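Local coordinates for protein N-isopropylammelide isopropylaminohydrolase (Burkholderia multivorans ATCC 17616, PDB 6NBO) that belongs to the amidohydrolase family of metal-dependent TIM-barrel enzymes and carries zinc at one end of its barrel, at residues 249-257 with 280-288; 184-192 with 214-225. One frame throughout, in Å; residues are numbered along the deposited sequence.

Interaction 1. Residues 249-257 with 280-288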
loop_
_atom_site.group_PDB
_atom_site.type_symbol
_atom_site.label_atom_id
_atom_site.label_comp_id
_atom_site.label_asym_id
_atom_site.label_seq_id
_atom_site.Cartn_x
_atom_site.Cartn_y
_atom_site.Cartn_z
ATOM N N SER A 249 6.068 -8.842 1.574
ATOM C CA SER A 249 6.447 -7.726 0.714
ATOM C C SER A 249 7.703 -8.066 -0.080
ATOM O O SER A 249 8.647 -8.654 0.457
ATOM C CB SER A 249 6.680 -6.459 1.538
ATOM O OG SER A 249 5.441 -5.890 1.965
ATOM N N HIS A 250 7.701 -7.660 -1.357
ATOM C CA HIS A 250 8.788 -7.787 -2.327
ATOM C C HIS A 250 8.852 -9.209 -2.879
ATOM O O HIS A 250 8.488 -9.437 -4.038
ATOM C CB HIS A 250 10.114 -7.333 -1.714
ATOM C CG HIS A 250 10.064 -5.932 -1.184
ATOM N ND1 HIS A 250 9.478 -4.897 -1.884
ATOM C CD2 HIS A 250 10.479 -5.403 -0.009
ATOM C CE1 HIS A 250 9.556 -3.786 -1.173
ATOM N NE2 HIS A 250 10.164 -4.063 -0.032
ATOM N N ALA A 251 9.284 -10.172 -2.064
ATOM C CA ALA A 251 9.219 -11.586 -2.435
ATOM C C ALA A 251 9.968 -11.865 -3.735
ATOM O O ALA A 251 9.514 -12.651 -4.570
ATOM C CB ALA A 251 7.769 -12.060 -2.537
ATOM N N PHE A 252 11.133 -11.217 -3.898
ATOM C CA PHE A 252 11.934 -11.367 -5.110
ATOM C C PHE A 252 12.236 -12.827 -5.432
ATOM O O PHE A 252 12.377 -13.181 -6.609
ATOM C CB PHE A 252 13.257 -10.605 -4.977
ATOM C CG PHE A 252 13.100 -9.154 -4.640
ATOM C CD1 PHE A 252 12.066 -8.404 -5.176
ATOM C CD2 PHE A 252 13.997 -8.536 -3.788
ATOM C CE1 PHE A 252 11.929 -7.059 -4.862
ATOM C CE2 PHE A 252 13.871 -7.198 -3.470
ATOM C CZ PHE A 252 12.838 -6.455 -4.009
ATOM N N CYS A 253 12.363 -13.685 -4.416
ATOM C CA CYS A 253 12.744 -15.068 -4.699
ATOM C C CYS A 253 11.722 -15.778 -5.576
ATOM O O CYS A 253 12.076 -16.747 -6.257
ATOM C CB CYS A 253 12.947 -15.852 -3.398
ATOM S SG CYS A 253 11.454 -16.083 -2.393
ATOM N N LEU A 254 10.473 -15.306 -5.589
ATOM C CA LEU A 254 9.456 -15.899 -6.447
ATOM C C LEU A 254 9.753 -15.671 -7.923
ATOM O O LEU A 254 9.191 -16.371 -8.770
ATOM C CB LEU A 254 8.072 -15.338 -6.083
ATOM C CG LEU A 254 7.517 -15.692 -4.692
ATOM C CD1 LEU A 254 6.212 -14.935 -4.381
ATOM C CD2 LEU A 254 7.293 -17.195 -4.567
ATOM N N GLY A 255 10.618 -14.714 -8.253
ATOM C CA GLY A 255 11.124 -14.592 -9.605
ATOM C C GLY A 255 12.378 -15.388 -9.890
ATOM O O GLY A 255 12.742 -15.546 -11.058
ATOM N N ASP A 256 13.045 -15.909 -8.852
ATOM C CA ASP A 256 14.243 -16.733 -9.028
ATOM C C ASP A 256 13.936 -18.215 -9.201
ATOM O O ASP A 256 14.695 -18.928 -9.874
ATOM C CB ASP A 256 15.177 -16.598 -7.819
ATOM C CG ASP A 256 15.725 -15.203 -7.648
ATOM O OD1 ASP A 256 16.127 -14.580 -8.648
ATOM O OD2 ASP A 256 15.769 -14.730 -6.499
ATOM N N LEU A 257 12.858 -18.699 -8.598
ATOM C CA LEU A 257 12.623 -20.132 -8.498
ATOM C C LEU A 257 12.152 -20.725 -9.819
ATOM O O LEU A 257 11.515 -20.056 -10.636
ATOM C CB LEU A 257 11.583 -20.413 -7.417
ATOM C CG LEU A 257 11.995 -20.042 -5.996
ATOM C CD1 LEU A 257 10.834 -20.279 -5.052
ATOM C CD2 LEU A 257 13.204 -20.848 -5.575
ATOM N N ALA A 280 7.462 -3.406 -8.226
ATOM C CA ALA A 280 7.992 -3.475 -9.581
ATOM C C ALA A 280 9.360 -2.811 -9.757
ATOM O O ALA A 280 9.554 -2.025 -10.688
ATOM C CB ALA A 280 6.992 -2.884 -10.566
ATOM N N PRO A 281 10.339 -3.130 -8.905
ATOM C CA PRO A 281 11.700 -2.635 -9.157
ATOM C C PRO A 281 12.210 -3.144 -10.498
ATOM O O PRO A 281 11.996 -4.300 -10.866
ATOM C CB PRO A 281 12.508 -3.208 -7.989
ATOM C CG PRO A 281 11.738 -4.448 -7.593
ATOM C CD PRO A 281 10.301 -4.063 -7.768
ATOM N N ALA A 282 12.870 -2.262 -11.244
ATOM C CA ALA A 282 13.240 -2.577 -12.618
ATOM C C ALA A 282 14.540 -3.363 -12.734
ATOM O O ALA A 282 14.870 -3.795 -13.844
ATOM C CB ALA A 282 13.343 -1.290 -13.447
ATOM N N ALA A 283 15.271 -3.587 -11.633
ATOM C CA ALA A 283 16.611 -4.162 -11.707
ATOM C C ALA A 283 16.790 -5.419 -10.860
ATOM O O ALA A 283 17.929 -5.829 -10.611
ATOM C CB ALA A 283 17.659 -3.119 -11.299
ATOM N N VAL A 284 15.706 -6.037 -10.404
ATOM C CA VAL A 284 15.776 -7.324 -9.710
ATOM C C VAL A 284 14.572 -8.152 -10.111
ATOM O O VAL A 284 13.535 -7.607 -10.517
ATOM C CB VAL A 284 15.813 -7.134 -8.169
ATOM C CG1 VAL A 284 14.699 -6.226 -7.720
ATOM C CG2 VAL A 284 15.757 -8.459 -7.400
ATOM N N PRO A 285 14.714 -9.480 -10.117
ATOM C CA PRO A 285 13.552 -10.331 -10.400
ATOM C C PRO A 285 12.393 -10.046 -9.455
ATOM O O PRO A 285 12.575 -9.675 -8.291
ATOM C CB PRO A 285 14.095 -11.759 -10.216
ATOM C CG PRO A 285 15.589 -11.626 -10.049
ATOM C CD PRO A 285 15.972 -10.211 -10.340
ATOM N N VAL A 286 11.182 -10.201 -9.978
ATOM C CA VAL A 286 9.974 -9.910 -9.209
ATOM C C VAL A 286 9.021 -11.090 -9.350
ATOM O O VAL A 286 9.116 -11.877 -10.302
ATOM C CB VAL A 286 9.300 -8.602 -9.682
ATOM C CG1 VAL A 286 10.206 -7.408 -9.410
ATOM C CG2 VAL A 286 8.964 -8.694 -11.159
ATOM N N PRO A 287 8.084 -11.240 -8.419
ATOM C CA PRO A 287 6.986 -12.183 -8.661
ATOM C C PRO A 287 6.195 -11.758 -9.892
ATOM O O PRO A 287 5.882 -10.577 -10.080
ATOM C CB PRO A 287 6.148 -12.106 -7.378
ATOM C CG PRO A 287 6.570 -10.843 -6.703
ATOM C CD PRO A 287 7.991 -10.600 -7.099
ATOM N N SER A 288 5.918 -12.723 -10.758
ATOM C CA SER A 288 5.048 -12.475 -11.898
ATOM C C SER A 288 3.637 -12.193 -11.397
ATOM O O SER A 288 3.047 -13.012 -10.682
ATOM C CB SER A 288 5.065 -13.677 -12.836
ATOM O OG SER A 288 3.980 -13.632 -13.744
HETATM O O HOH W 1 7.456 -15.374 -10.866
#
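The ring of F252 is held between H250, two residues earlier, and the facing loop: H250 CB lies over one face, displaced toward the rim, and V284 covers the opposite face. V284 CG1 sits over the ring centre, 4.1 Å from the F252 centroid and 12° off the normal, a CH-pi contact, while V284 CG2 reaches F252 CG at 3.9 Å. With chi1 of V284 at 51°, CG1 fits between its own backbone N and carbonyl carbon, and both methyls meet the ring. P281 CG and P285 O approach the ring obliquely; P285 O, 3.4 Å from F252 CD1, is buried here without a hydrogen-bonding partner. The P287 ring packs against backbone and side chain alike, its CD 3.3 Å from H250 O and its CB 4.0 Å from L254 CB. No direct hydrogen bond joins 249-257 to 280-288; one water bridges L254 O, 2.9 Å away, and S288 N. D256 OD1 borders P285 CG, but the carboxylate's OD2 forms a salt bridge with R222. The proline-rich loop thus packs on the turn after H250, a zinc ligand at the end of strand 246-250, in keeping with TIM-barrel amidohydrolases, whose metal ligands lie at the C-terminal ends of barrel strands.

Interaction 2. Residues 184-192 with 214-225. With ZN (zinc ion), chain B; EDO (1,2-ethanediol), chain K.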
loop_
_atom_site.group_PDB
_atom_site.type_symbol
_atom_site.label_atom_id
_atom_site.label_comp_id
_atom_site.label_asym_id
_atom_site.label_seq_id
_atom_site.Cartn_x
_atom_site.Cartn_y
_atom_site.Cartn_z
ATOM N N LEU A 184 0.053 -3.427 12.467
ATOM C CA LEU A 184 0.628 -4.676 11.989
ATOM C C LEU A 184 2.077 -4.753 12.428
ATOM O O LEU A 184 2.734 -3.728 12.629
ATOM C CB LEU A 184 0.565 -4.773 10.450
ATOM C CG LEU A 184 -0.845 -4.806 9.859
ATOM C CD1 LEU A 184 -0.802 -4.480 8.383
ATOM C CD2 LEU A 184 -1.458 -6.174 10.074
ATOM N N LEU A 185 2.579 -5.976 12.565
ATOM C CA LEU A 185 3.984 -6.173 12.883
ATOM C C LEU A 185 4.767 -6.385 11.595
ATOM O O LEU A 185 4.351 -7.161 10.731
ATOM C CB LEU A 185 4.162 -7.367 13.824
ATOM C CG LEU A 185 5.575 -7.537 14.383
ATOM C CD1 LEU A 185 6.005 -6.265 15.120
ATOM C CD2 LEU A 185 5.630 -8.753 15.309
ATOM N N GLY A 186 5.903 -5.702 11.469
ATOM C CA GLY A 186 6.799 -5.904 10.356
ATOM C C GLY A 186 8.042 -6.694 10.748
ATOM O O GLY A 186 8.210 -7.138 11.877
ATOM N N GLY A 187 8.924 -6.849 9.768
ATOM C CA GLY A 187 10.130 -7.639 9.947
ATOM C C GLY A 187 10.761 -7.883 8.598
ATOM O O GLY A 187 10.223 -7.493 7.559
ATOM N N LEU A 188 11.928 -8.535 8.618
ATOM C CA LEU A 188 12.610 -8.743 7.349
ATOM C C LEU A 188 13.551 -9.935 7.435
ATOM O O LEU A 188 14.000 -10.325 8.515
ATOM C CB LEU A 188 13.380 -7.497 6.902
ATOM C CG LEU A 188 14.699 -7.081 7.561
ATOM C CD1 LEU A 188 15.294 -5.886 6.809
ATOM C CD2 LEU A 188 14.503 -6.738 9.038
ATOM N N ASP A 189 13.817 -10.517 6.258
ATOM C CA ASP A 189 14.912 -11.436 5.946
ATOM C C ASP A 189 15.382 -12.265 7.136
ATOM O O ASP A 189 16.450 -12.004 7.718
ATOM C CB ASP A 189 16.055 -10.634 5.345
ATOM C CG ASP A 189 15.604 -9.829 4.131
ATOM O OD1 ASP A 189 14.556 -10.182 3.541
ATOM O OD2 ASP A 189 16.283 -8.853 3.767
ATOM N N PRO A 190 14.624 -13.306 7.487
ATOM C CA PRO A 190 14.963 -14.106 8.674
ATOM C C PRO A 190 16.333 -14.757 8.584
ATOM O O PRO A 190 16.961 -14.998 9.622
ATOM C CB PRO A 190 13.840 -15.157 8.714
ATOM C CG PRO A 190 12.699 -14.515 7.956
ATOM C CD PRO A 190 13.368 -13.742 6.855
ATOM N N CYS A 191 16.823 -15.042 7.378
ATOM C CA CYS A 191 18.179 -15.562 7.222
ATOM C C CYS A 191 19.206 -14.441 7.071
ATOM O O CYS A 191 20.158 -14.353 7.849
ATOM C CB CYS A 191 18.266 -16.499 6.009
ATOM S SG CYS A 191 17.486 -18.108 6.226
ATOM N N ALA A 192 19.031 -13.594 6.058
ATOM C CA ALA A 192 20.101 -12.675 5.665
ATOM C C ALA A 192 20.325 -11.584 6.705
ATOM O O ALA A 192 21.462 -11.146 6.921
ATOM C CB ALA A 192 19.783 -12.048 4.307
ATOM N N GLY A 214 -1.867 -8.962 12.627
ATOM C CA GLY A 214 -1.235 -9.549 11.472
ATOM C C GLY A 214 0.190 -9.062 11.301
ATOM O O GLY A 214 0.702 -8.239 12.065
ATOM N N LEU A 215 0.839 -9.587 10.259
ATOM C CA LEU A 215 2.221 -9.252 9.945
ATOM C C LEU A 215 2.354 -8.928 8.466
ATOM O O LEU A 215 1.628 -9.467 7.624
ATOM C CB LEU A 215 3.191 -10.397 10.280
ATOM C CG LEU A 215 3.171 -10.884 11.727
ATOM C CD1 LEU A 215 2.236 -12.082 11.870
ATOM C CD2 LEU A 215 4.571 -11.227 12.145
ATOM N N ASP A 216 3.292 -8.034 8.162
ATOM C CA ASP A 216 3.664 -7.719 6.785
ATOM C C ASP A 216 5.184 -7.707 6.771
ATOM O O ASP A 216 5.802 -6.788 7.318
ATOM C CB ASP A 216 3.076 -6.372 6.334
ATOM C CG ASP A 216 3.370 -6.042 4.876
ATOM O OD1 ASP A 216 4.446 -6.416 4.368
ATOM O OD2 ASP A 216 2.517 -5.393 4.230
ATOM N N LEU A 217 5.781 -8.713 6.136
ATOM C CA LEU A 217 7.206 -8.995 6.263
ATOM C C LEU A 217 7.922 -8.668 4.959
ATOM O O LEU A 217 7.509 -9.130 3.897
ATOM C CB LEU A 217 7.420 -10.469 6.642
ATOM C CG LEU A 217 6.716 -10.888 7.934
ATOM C CD1 LEU A 217 6.822 -12.385 8.143
ATOM C CD2 LEU A 217 7.291 -10.128 9.135
ATOM N N HIS A 218 8.985 -7.855 5.045
ATOM C CA HIS A 218 9.875 -7.624 3.910
ATOM C C HIS A 218 10.702 -8.880 3.657
ATOM O O HIS A 218 11.445 -9.321 4.536
ATOM C CB HIS A 218 10.828 -6.453 4.192
ATOM C CG HIS A 218 10.217 -5.091 4.062
ATOM N ND1 HIS A 218 9.234 -4.632 4.911
ATOM C CD2 HIS A 218 10.493 -4.065 3.216
ATOM C CE1 HIS A 218 8.912 -3.390 4.581
ATOM N NE2 HIS A 218 9.664 -3.023 3.556
ATOM N N LEU A 219 10.626 -9.441 2.452
ATOM C CA LEU A 219 11.436 -10.608 2.116
ATOM C C LEU A 219 12.223 -10.272 0.857
ATOM O O LEU A 219 11.712 -10.431 -0.257
ATOM C CB LEU A 219 10.575 -11.865 1.933
ATOM C CG LEU A 219 11.429 -13.136 1.822
ATOM C CD1 LEU A 219 12.277 -13.337 3.086
ATOM C CD2 LEU A 219 10.586 -14.369 1.545
ATOM N N HIS A 220 13.457 -9.796 1.041
ATOM C CA HIS A 220 14.352 -9.518 -0.076
ATOM C C HIS A 220 15.205 -10.713 -0.460
ATOM O O HIS A 220 15.884 -10.656 -1.493
ATOM C CB HIS A 220 15.330 -8.383 0.244
ATOM C CG HIS A 220 14.704 -7.177 0.857
ATOM N ND1 HIS A 220 14.670 -6.971 2.219
ATOM C CD2 HIS A 220 14.113 -6.098 0.294
ATOM C CE1 HIS A 220 14.075 -5.818 2.470
ATOM N NE2 HIS A 220 13.725 -5.273 1.319
ATOM N N GLU A 221 15.226 -11.758 0.362
ATOM C CA GLU A 221 16.187 -12.834 0.174
ATOM C C GLU A 221 15.978 -13.497 -1.177
ATOM O O GLU A 221 14.849 -13.758 -1.598
ATOM C CB GLU A 221 16.063 -13.853 1.300
ATOM C CG GLU A 221 16.385 -13.267 2.670
ATOM C CD GLU A 221 16.130 -14.252 3.789
ATOM O OE1 GLU A 221 15.553 -15.330 3.521
ATOM O OE2 GLU A 221 16.532 -13.966 4.928
ATOM N N ARG A 222 17.081 -13.755 -1.863
ATOM C CA ARG A 222 17.034 -14.274 -3.215
ATOM C C ARG A 222 17.096 -15.793 -3.214
ATOM O O ARG A 222 17.643 -16.409 -2.293
ATOM C CB ARG A 222 18.192 -13.695 -4.021
ATOM C CG ARG A 222 18.177 -12.177 -4.059
ATOM C CD ARG A 222 17.085 -11.687 -5.004
ATOM N NE ARG A 222 17.220 -12.353 -6.295
ATOM C CZ ARG A 222 18.059 -11.958 -7.246
ATOM N NH1 ARG A 222 18.817 -10.884 -7.056
ATOM N NH2 ARG A 222 18.136 -12.630 -8.385
ATOM N N GLY A 223 16.509 -16.393 -4.252
ATOM C CA GLY A 223 16.766 -17.798 -4.561
ATOM C C GLY A 223 16.325 -18.750 -3.466
ATOM O O GLY A 223 15.273 -18.583 -2.846
ATOM N N SER A 224 17.155 -19.774 -3.223
ATOM C CA SER A 224 16.786 -20.855 -2.308
ATOM C C SER A 224 16.690 -20.381 -0.861
ATOM O O SER A 224 15.860 -20.889 -0.096
ATOM C CB SER A 224 17.803 -21.992 -2.421
ATOM O OG SER A 224 19.121 -21.476 -2.373
ATOM N N MET A 225 17.515 -19.414 -0.465
ATOM C CA MET A 225 17.397 -18.866 0.883
ATOM C C MET A 225 16.038 -18.209 1.094
ATOM O O MET A 225 15.369 -18.451 2.104
ATOM C CB MET A 225 18.514 -17.865 1.147
ATOM C CG MET A 225 18.303 -17.110 2.445
ATOM S SD MET A 225 19.426 -15.729 2.608
ATOM C CE MET A 225 20.960 -16.509 2.915
HETATM ZN ZN ZN B . 9.575 -1.472 1.899
HETATM C C1 EDO K . -4.808 -7.316 11.177
HETATM O O1 EDO K . -4.328 -7.547 12.497
HETATM C C2 EDO K . -4.556 -8.511 10.278
HETATM O O2 EDO K . -4.863 -8.076 8.955
HETATM O O HOH W 2 7.844 -5.018 7.235
#
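E221 OE2 is gripped by two successive backbone N-H groups of 184-192: C191 N at 2.7 Å, meeting the syn lone pair, and A192 N at 2.8 Å, arriving from above the carboxylate plane. The A192 bond is much the straighter, 165° at its hydrogen against 133°. An extended chain beyond CG carries the E221 carboxylate to these amides, and its other oxygen, OE1, is hydrogen-bonded to S229 of helix 223-239, so both ends of the group are fixed. Beside it, M225 CG packs on C191 CB and M225 SD borders A192 CB. D189 grips H220 twice: OD1 takes the backbone N through its syn lone pair, while OD2 accepts from ND1 at 2.9 Å. Carboxylate and imidazole stand 77° apart, yet OD2 lies close to the H220 ring plane; this His-carboxylate bond fixes the rotation of the ring. The strands behind these loops, 184-188 and 215-219, are neighbouring parallel strands of the TIM barrel, joined through helix 197-211 in a beta-alpha-beta crossover. L185 bonds to both sides of L215, its N to G214 O and its O to D216 N, and the two leucine side chains lie side by side. Farther on, H218 N donates to G187 O at 2.8 Å and D189 N to H218 O. H218 NE2 binds zinc at 2.3 Å, with H65, H67 and D304 completing the site. A water at the H218 ring edge accepts from ND1 and donates to D216 O, 2.7 Å from each, tying the orientation of this metal ligand to the strand backbone.

How the interactions relate
Followed from the N terminus, the chain first runs through strand 184-188, turns back along helix 197-211 and returns in strand 215-219, where interaction 2 closes its loop. Helix 223-239 then leads to strand 246-250 and into interaction 1, which closes a second loop after helix 259-272 and strand 275-278. The loops follow in series, neither nesting nor crossing, but the contacts meet in space: strand 246-250 lies beside 215-219, with S249 N 2.7 Å from L217 O and S249 OG 2.7 Å from D216 OD1, both probable hydrogen bonds. Together they tie consecutive barrel strands and their following loops around the zinc-binding region, where H218 belongs to one metal site and H250 to another, D304 being common to both.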